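Local coordinates for putative methyl-accepting chemotaxis signal transduction protein (PDB 4XMR) that binds isoleucine in its tandem PAS sensory domain and probably relays amino-acid signals across the membrane to steer chemotaxis, at residues Q37-A42 and K70-S75; L79-G84 and L157-P162; K89-Q94 and P102-D107; F126-Y131 and V140-K145. All blocks are in the same frame, centred on the assembly; numbering follows the deposited sequence.

Interaction 1 of 4, residues Q37-A42 and K70-S75; sequences QSFTRA and KYYRHS. With SO4 (sulfate ion), chain F.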
# COMPACT_ATOMS: atom_id res chain seq x y z
N GLN B 37 -7.67 -7.92 2.27
CA GLN B 37 -9.06 -8.29 2.45
C GLN B 37 -9.91 -7.90 1.25
O GLN B 37 -10.74 -8.69 0.80
CB GLN B 37 -9.63 -7.67 3.73
CG GLN B 37 -9.09 -8.27 5.01
CD GLN B 37 -9.54 -7.48 6.22
OE1 GLN B 37 -9.47 -6.25 6.22
NE2 GLN B 37 -10.00 -8.17 7.25
N SER B 38 -9.70 -6.69 0.75
CA SER B 38 -10.49 -6.22 -0.39
C SER B 38 -10.23 -7.09 -1.62
O SER B 38 -11.17 -7.45 -2.34
CB SER B 38 -10.21 -4.75 -0.70
OG SER B 38 -10.71 -3.92 0.35
N PHE B 39 -8.97 -7.43 -1.84
CA PHE B 39 -8.59 -8.30 -2.95
C PHE B 39 -9.32 -9.64 -2.83
O PHE B 39 -9.86 -10.15 -3.82
CB PHE B 39 -7.07 -8.50 -2.89
CG PHE B 39 -6.53 -9.58 -3.79
CD1 PHE B 39 -6.13 -9.29 -5.08
CD2 PHE B 39 -6.38 -10.89 -3.33
CE1 PHE B 39 -5.59 -10.27 -5.90
CE2 PHE B 39 -5.86 -11.88 -4.15
CZ PHE B 39 -5.45 -11.57 -5.43
N THR B 40 -9.32 -10.21 -1.64
CA THR B 40 -9.92 -11.52 -1.42
C THR B 40 -11.43 -11.48 -1.63
O THR B 40 -12.01 -12.39 -2.22
CB THR B 40 -9.55 -12.04 -0.01
OG1 THR B 40 -8.12 -12.08 0.09
CG2 THR B 40 -10.09 -13.45 0.22
N ARG B 41 -12.08 -10.40 -1.18
CA ARG B 41 -13.51 -10.22 -1.42
C ARG B 41 -13.84 -10.10 -2.90
O ARG B 41 -14.84 -10.64 -3.37
CB ARG B 41 -14.03 -8.98 -0.69
CG ARG B 41 -14.27 -9.17 0.81
CD ARG B 41 -15.04 -7.98 1.38
NE ARG B 41 -14.18 -6.81 1.48
CZ ARG B 41 -13.49 -6.50 2.57
NH1 ARG B 41 -13.59 -7.26 3.66
NH2 ARG B 41 -12.71 -5.43 2.57
N ALA B 42 -13.01 -9.37 -3.64
CA ALA B 42 -13.22 -9.22 -5.08
C ALA B 42 -13.11 -10.57 -5.78
O ALA B 42 -13.92 -10.90 -6.66
CB ALA B 42 -12.23 -8.21 -5.66
N LYS B 70 -5.47 -17.60 -11.25
CA LYS B 70 -4.19 -17.22 -11.82
C LYS B 70 -4.09 -15.71 -12.09
O LYS B 70 -3.09 -15.08 -11.75
CB LYS B 70 -3.93 -17.99 -13.12
CG LYS B 70 -2.57 -17.66 -13.75
CD LYS B 70 -2.34 -18.42 -15.05
CE LYS B 70 -3.08 -17.79 -16.22
NZ LYS B 70 -2.54 -18.24 -17.54
N TYR B 71 -5.11 -15.14 -12.72
CA TYR B 71 -5.05 -13.72 -13.05
C TYR B 71 -5.02 -12.90 -11.77
O TYR B 71 -4.26 -11.95 -11.66
CB TYR B 71 -6.22 -13.30 -13.96
CG TYR B 71 -6.16 -13.92 -15.34
CD1 TYR B 71 -4.97 -13.95 -16.06
CD2 TYR B 71 -7.28 -14.52 -15.91
CE1 TYR B 71 -4.91 -14.53 -17.34
CE2 TYR B 71 -7.23 -15.09 -17.17
CZ TYR B 71 -6.06 -15.10 -17.88
OH TYR B 71 -6.05 -15.69 -19.15
N TYR B 72 -5.83 -13.28 -10.79
CA TYR B 72 -5.78 -12.56 -9.52
C TYR B 72 -4.41 -12.70 -8.84
O TYR B 72 -3.85 -11.72 -8.34
CB TYR B 72 -6.90 -13.04 -8.59
CG TYR B 72 -8.17 -12.22 -8.67
CD1 TYR B 72 -9.07 -12.38 -9.74
CD2 TYR B 72 -8.49 -11.31 -7.68
CE1 TYR B 72 -10.24 -11.64 -9.80
CE2 TYR B 72 -9.66 -10.57 -7.73
CZ TYR B 72 -10.53 -10.74 -8.79
OH TYR B 72 -11.69 -10.00 -8.80
N ARG B 73 -3.86 -13.91 -8.83
CA ARG B 73 -2.54 -14.10 -8.23
C ARG B 73 -1.52 -13.17 -8.87
O ARG B 73 -0.74 -12.51 -8.18
CB ARG B 73 -2.05 -15.54 -8.38
CG ARG B 73 -0.64 -15.73 -7.81
CD ARG B 73 -0.17 -17.19 -7.75
NE ARG B 73 -0.21 -17.89 -9.04
CZ ARG B 73 0.73 -17.81 -9.99
NH1 ARG B 73 1.79 -17.02 -9.84
NH2 ARG B 73 0.58 -18.51 -11.11
N HIS B 74 -1.52 -13.11 -10.20
CA HIS B 74 -0.58 -12.24 -10.89
C HIS B 74 -0.81 -10.78 -10.56
O HIS B 74 0.14 -10.02 -10.44
CB HIS B 74 -0.70 -12.42 -12.40
CG HIS B 74 -0.16 -13.71 -12.91
ND1 HIS B 74 -0.45 -14.17 -14.18
CD2 HIS B 74 0.70 -14.60 -12.37
CE1 HIS B 74 0.18 -15.31 -14.38
NE2 HIS B 74 0.89 -15.60 -13.29
N SER B 75 -2.07 -10.39 -10.46
CA SER B 75 -2.37 -8.98 -10.28
C SER B 75 -1.72 -8.37 -9.03
O SER B 75 -1.34 -7.21 -9.05
CB SER B 75 -3.88 -8.73 -10.30
OG SER B 75 -4.45 -9.23 -9.13
S SO4 F . 3.78 -17.96 -13.02
O1 SO4 F . 2.36 -18.02 -13.32
O2 SO4 F . 4.46 -17.26 -14.11
O3 SO4 F . 3.98 -17.24 -11.77
O4 SO4 F . 4.30 -19.32 -12.91
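F39 and Y72 meet between two nearly antiparallel helical segments, 37-42 and 70-75, whose axes come no closer than 11.4 Å and enclose 163°. The two side chains reach past one another, each toward the opposite helix, with the edge of Y72 turned to the face of F39 in an offset edge-to-face pair (centroids 5.4 Å apart, planes at 65°). F39 holds its CG anti to the backbone N (chi1 169°), which drives CE1 and CZ up to the neighbouring helix, CZ reaching Y72 O at 3.3 Å. That same carbonyl takes a hydrogen bond from S75 OG (2.7 Å), one turn on. Here the long N-terminal helix 9-48, characteristic of tandem PAS sensors, packs beside helix 58-76 of the ligand-binding PAS unit, with F39 also resting on V159 of its sheet. The Y72 ring extends alongside A42, its CE2 4.1 Å from A42 CB, and its OH is hydrogen-bonded to D46. H74 ND1 bonds to D46 of the second subunit. On the side of helix 58-76 turned from helix 9-48, R73 NH1 and NH2 and H74 NE2 hold a sulfate, probably from the crystallisation liquor.

Interaction 2 of 4, residues L79-G84 and L157-P162; sequences LNVYLG and LGVDIP. With ILE (isoleucine), chain E.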
# COMPACT_ATOMS: atom_id res chain seq x y z
N LEU B 79 1.52 -15.34 -3.25
CA LEU B 79 2.32 -16.56 -3.32
C LEU B 79 1.48 -17.75 -3.81
O LEU B 79 1.90 -18.48 -4.70
CB LEU B 79 2.93 -16.87 -1.96
CG LEU B 79 3.98 -17.98 -2.01
CD1 LEU B 79 5.22 -17.47 -2.74
CD2 LEU B 79 4.31 -18.45 -0.60
N ASN B 80 0.31 -17.94 -3.21
CA ASN B 80 -0.61 -19.01 -3.57
C ASN B 80 -2.01 -18.41 -3.57
O ASN B 80 -2.35 -17.61 -2.69
CB ASN B 80 -0.62 -20.13 -2.52
CG ASN B 80 0.70 -20.86 -2.40
OD1 ASN B 80 1.26 -21.35 -3.37
ND2 ASN B 80 1.15 -21.00 -1.17
N VAL B 81 -2.82 -18.81 -4.54
CA VAL B 81 -4.24 -18.47 -4.55
C VAL B 81 -4.97 -19.76 -4.88
O VAL B 81 -4.60 -20.43 -5.84
CB VAL B 81 -4.56 -17.36 -5.58
CG1 VAL B 81 -6.04 -17.09 -5.63
CG2 VAL B 81 -3.80 -16.09 -5.25
N TYR B 82 -5.99 -20.13 -4.10
CA TYR B 82 -6.54 -21.47 -4.21
C TYR B 82 -7.98 -21.57 -3.77
O TYR B 82 -8.49 -20.74 -3.01
CB TYR B 82 -5.68 -22.47 -3.42
CG TYR B 82 -5.30 -22.02 -2.03
CD1 TYR B 82 -4.16 -21.26 -1.82
CD2 TYR B 82 -6.07 -22.38 -0.92
CE1 TYR B 82 -3.79 -20.84 -0.55
CE2 TYR B 82 -5.71 -21.97 0.36
CZ TYR B 82 -4.57 -21.21 0.53
OH TYR B 82 -4.22 -20.83 1.81
N LEU B 83 -8.64 -22.63 -4.25
CA LEU B 83 -9.98 -22.98 -3.81
C LEU B 83 -9.96 -24.39 -3.24
O LEU B 83 -9.69 -25.35 -3.95
CB LEU B 83 -10.97 -22.89 -4.97
CG LEU B 83 -12.44 -23.18 -4.63
CD1 LEU B 83 -13.00 -22.16 -3.63
CD2 LEU B 83 -13.30 -23.24 -5.91
N GLY B 84 -10.20 -24.49 -1.93
CA GLY B 84 -10.30 -25.79 -1.27
C GLY B 84 -11.70 -26.34 -1.33
O GLY B 84 -12.65 -25.65 -0.99
N LEU B 157 -12.01 -20.26 -0.42
CA LEU B 157 -10.96 -19.52 -1.11
C LEU B 157 -9.85 -19.16 -0.13
O LEU B 157 -10.14 -18.72 0.99
CB LEU B 157 -11.55 -18.24 -1.67
CG LEU B 157 -10.57 -17.24 -2.28
CD1 LEU B 157 -9.97 -17.79 -3.57
CD2 LEU B 157 -11.27 -15.91 -2.52
N GLY B 158 -8.60 -19.33 -0.55
CA GLY B 158 -7.47 -18.88 0.24
C GLY B 158 -6.49 -18.08 -0.60
O GLY B 158 -6.26 -18.38 -1.78
N VAL B 159 -5.93 -17.05 0.03
CA VAL B 159 -4.91 -16.21 -0.57
C VAL B 159 -3.73 -16.13 0.40
O VAL B 159 -3.91 -15.69 1.54
CB VAL B 159 -5.46 -14.79 -0.86
CG1 VAL B 159 -4.34 -13.87 -1.35
CG2 VAL B 159 -6.61 -14.85 -1.86
N ASP B 160 -2.55 -16.56 -0.05
CA ASP B 160 -1.36 -16.53 0.80
C ASP B 160 -0.46 -15.38 0.38
O ASP B 160 -0.03 -15.31 -0.78
CB ASP B 160 -0.53 -17.82 0.70
CG ASP B 160 -1.26 -19.06 1.19
OD1 ASP B 160 -2.30 -18.96 1.85
OD2 ASP B 160 -0.74 -20.16 0.90
N ILE B 161 -0.19 -14.49 1.32
CA ILE B 161 0.76 -13.40 1.11
C ILE B 161 1.96 -13.64 2.04
O ILE B 161 1.77 -13.86 3.23
CB ILE B 161 0.10 -12.02 1.44
CG1 ILE B 161 -1.24 -11.84 0.70
CG2 ILE B 161 1.09 -10.88 1.18
CD1 ILE B 161 -1.15 -11.87 -0.82
N PRO B 162 3.19 -13.62 1.50
CA PRO B 162 4.34 -13.85 2.39
C PRO B 162 4.38 -12.81 3.51
O PRO B 162 4.20 -11.62 3.26
CB PRO B 162 5.55 -13.65 1.47
CG PRO B 162 5.02 -13.96 0.10
CD PRO B 162 3.61 -13.41 0.11
N ILE E . -0.80 -22.23 2.63
CA ILE E . -1.84 -23.25 2.61
C ILE E . -1.48 -24.32 3.63
O ILE E . -2.35 -25.03 4.13
CB ILE E . -2.02 -23.85 1.19
CG1 ILE E . -3.32 -24.65 1.11
CG2 ILE E . -0.82 -24.70 0.79
CD1 ILE E . -3.72 -25.05 -0.30
OXT ILE E . -0.32 -24.45 4.01
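Y82 and D160 are brought together by two different rotations. Y82 has CG wedged between its backbone N and carbonyl carbon (chi1 46°), which folds the ring back over G158, while D160 keeps CG beside its own backbone N (chi1 -64°) and presents the carboxylate to the tyrosine's edge. The ring and carboxylate planes stand 69° apart, and Y82 OH donates to D160 OD1 at 2.7 Å, meeting it on the syn side but somewhat out of plane. The ring is sandwiched: G158 CA lies 3.9 Å from the centroid over one face, a CH-pi contact, and CD1 of the bound isoleucine covers the opposite face. Beneath these groups, strands 80-84 and 157-162 are central antiparallel neighbours in the PAS sheet. Y82 and G158 form a hydrogen-bonded pair, with both backbone bonds made. At the far end the pairing slips, since L79 and N80 both face D160 in a classic beta bulge; L79 N reaches D160 O at 2.9 Å and D160 N bonds N80 O almost dead straight. N80 also works through its side chain, ND2 giving a hydrogen bond of 2.9 Å to the anti lone pair of D160 OD2, while its OD1 is held by Q94 and ND2 is shared with D133. On the other face of the sheet, V81, L157 and V159 pack against the helices. The ligand's amino nitrogen donates to D160 OD2 at 2.7 Å. With T142 also bonding OD1, four donors surround one buried carboxylate, which probably favours its anionic form and suits it to an amino acid's ammonium group.

Interaction 3 of 4, residues K89-Q94 and P102-D107; sequences KVLLSQ and PELRDD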
# COMPACT_ATOMS: atom_id res chain seq x y z
N LYS B 89 -9.87 -31.87 -2.03
CA LYS B 89 -8.99 -31.45 -3.11
C LYS B 89 -8.89 -29.93 -3.11
O LYS B 89 -9.77 -29.23 -2.62
CB LYS B 89 -9.49 -31.95 -4.46
CG LYS B 89 -9.55 -33.47 -4.57
CD LYS B 89 -9.85 -33.90 -5.99
CE LYS B 89 -9.98 -35.41 -6.11
NZ LYS B 89 -10.33 -35.82 -7.50
N VAL B 90 -7.80 -29.42 -3.67
CA VAL B 90 -7.63 -27.97 -3.73
C VAL B 90 -7.12 -27.57 -5.11
O VAL B 90 -6.20 -28.18 -5.64
CB VAL B 90 -6.70 -27.46 -2.61
CG1 VAL B 90 -5.34 -28.13 -2.68
CG2 VAL B 90 -6.55 -25.96 -2.68
N LEU B 91 -7.77 -26.57 -5.70
CA LEU B 91 -7.33 -26.02 -6.96
C LEU B 91 -6.33 -24.92 -6.63
O LEU B 91 -6.70 -23.89 -6.07
CB LEU B 91 -8.51 -25.48 -7.74
CG LEU B 91 -8.17 -24.92 -9.13
CD1 LEU B 91 -7.64 -26.02 -10.05
CD2 LEU B 91 -9.38 -24.25 -9.74
N LEU B 92 -5.06 -25.15 -6.99
CA LEU B 92 -3.95 -24.32 -6.52
C LEU B 92 -3.24 -23.57 -7.64
O LEU B 92 -2.73 -24.20 -8.58
CB LEU B 92 -2.94 -25.19 -5.77
CG LEU B 92 -1.64 -24.52 -5.30
CD1 LEU B 92 -1.92 -23.35 -4.35
CD2 LEU B 92 -0.74 -25.55 -4.64
N SER B 93 -3.24 -22.24 -7.55
CA SER B 93 -2.46 -21.39 -8.43
C SER B 93 -1.21 -20.89 -7.68
O SER B 93 -1.34 -20.24 -6.63
CB SER B 93 -3.29 -20.22 -8.93
OG SER B 93 -2.55 -19.41 -9.82
N GLN B 94 -0.03 -21.22 -8.21
CA GLN B 94 1.24 -20.75 -7.66
C GLN B 94 2.30 -20.68 -8.77
O GLN B 94 2.11 -21.26 -9.84
CB GLN B 94 1.69 -21.64 -6.50
CG GLN B 94 1.93 -23.09 -6.89
CD GLN B 94 2.56 -23.94 -5.78
OE1 GLN B 94 3.12 -24.99 -6.05
NE2 GLN B 94 2.46 -23.50 -4.53
N PRO B 102 -3.63 -23.78 -13.09
CA PRO B 102 -3.85 -24.36 -11.77
C PRO B 102 -4.40 -25.78 -11.86
O PRO B 102 -5.22 -26.08 -12.73
CB PRO B 102 -4.90 -23.43 -11.16
CG PRO B 102 -4.61 -22.11 -11.80
CD PRO B 102 -4.26 -22.45 -13.22
N GLU B 103 -3.92 -26.65 -10.99
CA GLU B 103 -4.34 -28.03 -10.96
C GLU B 103 -4.87 -28.39 -9.58
O GLU B 103 -4.64 -27.66 -8.60
CB GLU B 103 -3.18 -28.96 -11.33
CG GLU B 103 -2.70 -28.81 -12.76
CD GLU B 103 -1.52 -29.70 -13.07
OE1 GLU B 103 -0.91 -30.24 -12.11
OE2 GLU B 103 -1.19 -29.88 -14.26
N LEU B 104 -5.58 -29.51 -9.53
CA LEU B 104 -6.10 -30.05 -8.28
C LEU B 104 -5.02 -30.84 -7.56
O LEU B 104 -4.39 -31.72 -8.14
CB LEU B 104 -7.33 -30.94 -8.51
CG LEU B 104 -8.64 -30.27 -8.91
CD1 LEU B 104 -9.72 -31.32 -9.10
CD2 LEU B 104 -9.08 -29.25 -7.87
N ARG B 105 -4.81 -30.51 -6.29
CA ARG B 105 -3.93 -31.28 -5.43
C ARG B 105 -4.82 -32.05 -4.46
O ARG B 105 -5.78 -31.49 -3.93
CB ARG B 105 -3.00 -30.35 -4.63
CG ARG B 105 -2.13 -29.41 -5.46
CD ARG B 105 -0.86 -30.08 -5.94
NE ARG B 105 -0.29 -30.98 -4.92
CZ ARG B 105 0.65 -30.64 -4.06
NH1 ARG B 105 1.17 -29.41 -4.06
NH2 ARG B 105 1.10 -31.53 -3.18
N ASP B 106 -4.52 -33.32 -4.21
CA ASP B 106 -5.38 -34.09 -3.32
C ASP B 106 -4.73 -34.48 -1.99
O ASP B 106 -5.33 -35.19 -1.19
CB ASP B 106 -5.95 -35.33 -4.03
CG ASP B 106 -4.88 -36.24 -4.60
OD1 ASP B 106 -3.73 -36.19 -4.11
OD2 ASP B 106 -5.18 -37.00 -5.54
N ASP B 107 -3.52 -33.99 -1.75
CA ASP B 107 -2.74 -34.43 -0.59
C ASP B 107 -2.31 -33.31 0.36
O ASP B 107 -1.27 -33.42 1.02
CB ASP B 107 -1.50 -35.20 -1.06
CG ASP B 107 -0.58 -34.36 -1.94
OD1 ASP B 107 -1.00 -33.26 -2.37
OD2 ASP B 107 0.55 -34.81 -2.21
O HOH W 1 -1.63 -26.40 -9.49
O HOH W 2 1.45 -27.52 -6.21
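V90 and R105 form a hydrogen-bonded pair in the antiparallel hairpin of strands 90-94 and 103-105, which ends one side of the PAS domain's six-stranded sheet. R105 can be followed outward. Its CB lies against V90 CG1 in one of the two conformers of V90, the two side chains running side by side in the same direction. CG comes next, 4.2 Å from L92 CD2. There the chain folds over, bent at chi2 (-84°) and again at chi3, so that the guanidinium stands out from the sheet above its own strand. NH1 donates to a water at 2.9 Å, and that water donates in turn to Q94 OE1. NH2 makes a salt bridge with D107, 2.8 Å from OD1, with OD1 lying out of the guanidinium plane. R105 also touches a crystal neighbour, so the position of its tip may owe something to the lattice. V90, on the same face, belongs to the isoleucine pocket and leans on Y82 and L108. The other face is apolar: L91 CB meets L104 CD2 at 3.8 Å, and L91 CD1 reaches across to P102 CB at 3.9 Å, with helix 58-76 covering this side through L69, which L91 touches, and I62, which L104 touches. At the open end of the hairpin K89 stretches out past L104 to a salt bridge with E58. Pairing loosens toward P102. L92 N still bonds E103 O directly, but the return bond is replaced by a water that donates to L92 O at 2.6 Å and accepts from E103 N at 2.7 Å.

Interaction 4 of 4, residues F126-Y131 and V140-K145; sequences FVTPAY and VITYSK. With ILE (isoleucine), chain E.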
# COMPACT_ATOMS: atom_id res chain seq x y z
N PHE B 126 -11.34 -14.65 7.05
CA PHE B 126 -10.50 -15.07 8.15
C PHE B 126 -9.05 -14.76 7.82
O PHE B 126 -8.58 -15.04 6.72
CB PHE B 126 -10.68 -16.56 8.45
CG PHE B 126 -9.92 -17.02 9.65
CD1 PHE B 126 -10.36 -16.70 10.93
CD2 PHE B 126 -8.75 -17.76 9.52
CE1 PHE B 126 -9.66 -17.11 12.04
CE2 PHE B 126 -8.04 -18.17 10.63
CZ PHE B 126 -8.50 -17.84 11.90
N VAL B 127 -8.34 -14.19 8.79
CA VAL B 127 -6.93 -13.89 8.62
C VAL B 127 -6.16 -14.76 9.60
O VAL B 127 -6.34 -14.65 10.82
CB VAL B 127 -6.62 -12.42 8.93
CG1 VAL B 127 -5.15 -12.12 8.67
CG2 VAL B 127 -7.53 -11.50 8.13
N THR B 128 -5.32 -15.65 9.09
CA THR B 128 -4.55 -16.53 9.95
C THR B 128 -3.36 -15.80 10.56
O THR B 128 -2.85 -14.83 9.99
CB THR B 128 -3.97 -17.73 9.18
OG1 THR B 128 -2.94 -17.29 8.28
CG2 THR B 128 -5.04 -18.46 8.41
N PRO B 129 -2.91 -16.28 11.73
CA PRO B 129 -1.55 -15.92 12.15
C PRO B 129 -0.58 -16.43 11.10
O PRO B 129 -0.91 -17.35 10.32
CB PRO B 129 -1.37 -16.70 13.45
CG PRO B 129 -2.77 -17.04 13.91
CD PRO B 129 -3.56 -17.22 12.65
N ALA B 130 0.62 -15.85 11.04
CA ALA B 130 1.62 -16.32 10.09
C ALA B 130 2.02 -17.76 10.40
O ALA B 130 2.12 -18.15 11.57
CB ALA B 130 2.84 -15.41 10.10
N TYR B 131 2.25 -18.53 9.35
CA TYR B 131 2.67 -19.92 9.50
C TYR B 131 3.46 -20.35 8.26
O TYR B 131 3.41 -19.69 7.22
CB TYR B 131 1.46 -20.84 9.69
CG TYR B 131 0.58 -20.91 8.46
CD1 TYR B 131 -0.36 -19.93 8.20
CD2 TYR B 131 0.72 -21.96 7.55
CE1 TYR B 131 -1.16 -19.98 7.07
CE2 TYR B 131 -0.07 -22.03 6.42
CZ TYR B 131 -1.01 -21.03 6.18
OH TYR B 131 -1.79 -21.09 5.05
N VAL B 140 3.69 -17.37 5.60
CA VAL B 140 2.61 -16.65 4.94
C VAL B 140 1.52 -16.26 5.92
O VAL B 140 1.35 -16.87 6.98
CB VAL B 140 1.96 -17.48 3.80
CG1 VAL B 140 2.96 -17.77 2.70
CG2 VAL B 140 1.37 -18.77 4.36
N ILE B 141 0.80 -15.21 5.55
CA ILE B 141 -0.47 -14.89 6.17
C ILE B 141 -1.53 -15.26 5.15
O ILE B 141 -1.42 -14.89 3.96
CB ILE B 141 -0.57 -13.40 6.48
CG1 ILE B 141 0.45 -13.02 7.56
CG2 ILE B 141 -2.00 -13.03 6.90
CD1 ILE B 141 0.76 -11.53 7.61
N THR B 142 -2.53 -16.01 5.59
CA THR B 142 -3.60 -16.47 4.71
C THR B 142 -4.89 -15.72 4.98
O THR B 142 -5.30 -15.55 6.14
CB THR B 142 -3.84 -17.99 4.88
OG1 THR B 142 -2.66 -18.69 4.48
CG2 THR B 142 -5.01 -18.46 4.03
N TYR B 143 -5.52 -15.26 3.90
CA TYR B 143 -6.83 -14.65 3.94
C TYR B 143 -7.76 -15.67 3.33
O TYR B 143 -7.54 -16.09 2.19
CB TYR B 143 -6.83 -13.35 3.13
CG TYR B 143 -5.79 -12.38 3.65
CD1 TYR B 143 -4.46 -12.49 3.26
CD2 TYR B 143 -6.13 -11.39 4.56
CE1 TYR B 143 -3.50 -11.63 3.75
CE2 TYR B 143 -5.16 -10.52 5.06
CZ TYR B 143 -3.85 -10.66 4.65
OH TYR B 143 -2.86 -9.81 5.10
N SER B 144 -8.79 -16.10 4.06
CA SER B 144 -9.69 -17.10 3.51
C SER B 144 -11.15 -16.68 3.62
O SER B 144 -11.53 -15.86 4.47
CB SER B 144 -9.47 -18.47 4.14
OG SER B 144 -9.71 -18.44 5.54
N LYS B 145 -11.97 -17.25 2.75
CA LYS B 145 -13.37 -16.91 2.70
C LYS B 145 -14.15 -18.05 2.10
O LYS B 145 -13.79 -18.56 1.04
CB LYS B 145 -13.59 -15.64 1.87
CG LYS B 145 -15.04 -15.16 1.89
CD LYS B 145 -15.12 -13.65 1.95
CE LYS B 145 -16.29 -13.19 2.81
NZ LYS B 145 -17.59 -13.81 2.41
N ILE E . -0.80 -22.23 2.63
CA ILE E . -1.84 -23.25 2.61
C ILE E . -1.48 -24.32 3.63
O ILE E . -2.35 -25.03 4.13
CB ILE E . -2.02 -23.85 1.19
CG1 ILE E . -3.32 -24.65 1.11
CG2 ILE E . -0.82 -24.70 0.79
CD1 ILE E . -3.72 -25.05 -0.30
OXT ILE E . -0.32 -24.45 4.01
O HOH W 3 -7.32 -17.61 6.53
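Y131 and T142 meet at the isoleucine: Y131 OH accepts a hydrogen bond from the ligand's amino nitrogen at 2.9 Å and donates its own hydrogen bond to T142 OG1 at 2.6 Å. Strands 126-132 and 139-149, which carry them, form an antiparallel hairpin at the edge of the PAS sheet. T142 OG1 is also bonded to D160, so the tyrosine hydroxyl sits in a chain leading from ligand to carboxylate. V140 backs the ring, its CG2 lying over one face 4.0 Å from the centroid, in a CH-pi contact. Y131 CG stands between the backbone N and the carbonyl carbon (chi1 67°), which brings the ring back over the partner strand. Two backbone hydrogen bonds between Y131 and V140 fix its root. One step out, the pairing shifts by a residue around P129, and T128 bridges the irregular step. T128 N bonds T142 O in regular fashion, but T142 N goes to T128 OG1 at 3.0 Å, the side-chain oxygen standing in for a backbone carbonyl. T128 OG1 in turn donates to P129 O from above the carbonyl plane. Beyond this, V127 turns to the opposite side of the sheet, CG1 against I141 CG2 at 3.7 Å and CG2 against Y143 CD2, where helix 9-48 packs. F126 and S144 finish the hairpin contact with a pair of backbone bonds. S144 OG, bonded to W115 O, also accepts from a water at 2.7 Å that donates its other hydrogen to F126 O at 2.9 Å.

In the fold
Three of the four contacts belong to one antiparallel sheet: interaction 2 lies buried in its middle, while interactions 3 and 4 are partly buried hairpins at its two ends, about 18 Å apart between centres and not touching. Interaction 1 is a buried helix-helix contact across the sheet's back, where F39 and T40 meet V159 and R73 meets V81; it depends on aromatic packing, and it also packs on the second subunit. The buried carboxylate, probably charged, lies in interaction 2, and this D160 is hydrogen-bonded to T142 of interaction 4, uniting both around the ligand's amino group. Interaction 3 reaches solvent, yet Q94 still holds N80 of interaction 2 and S93 holds R73 of interaction 1.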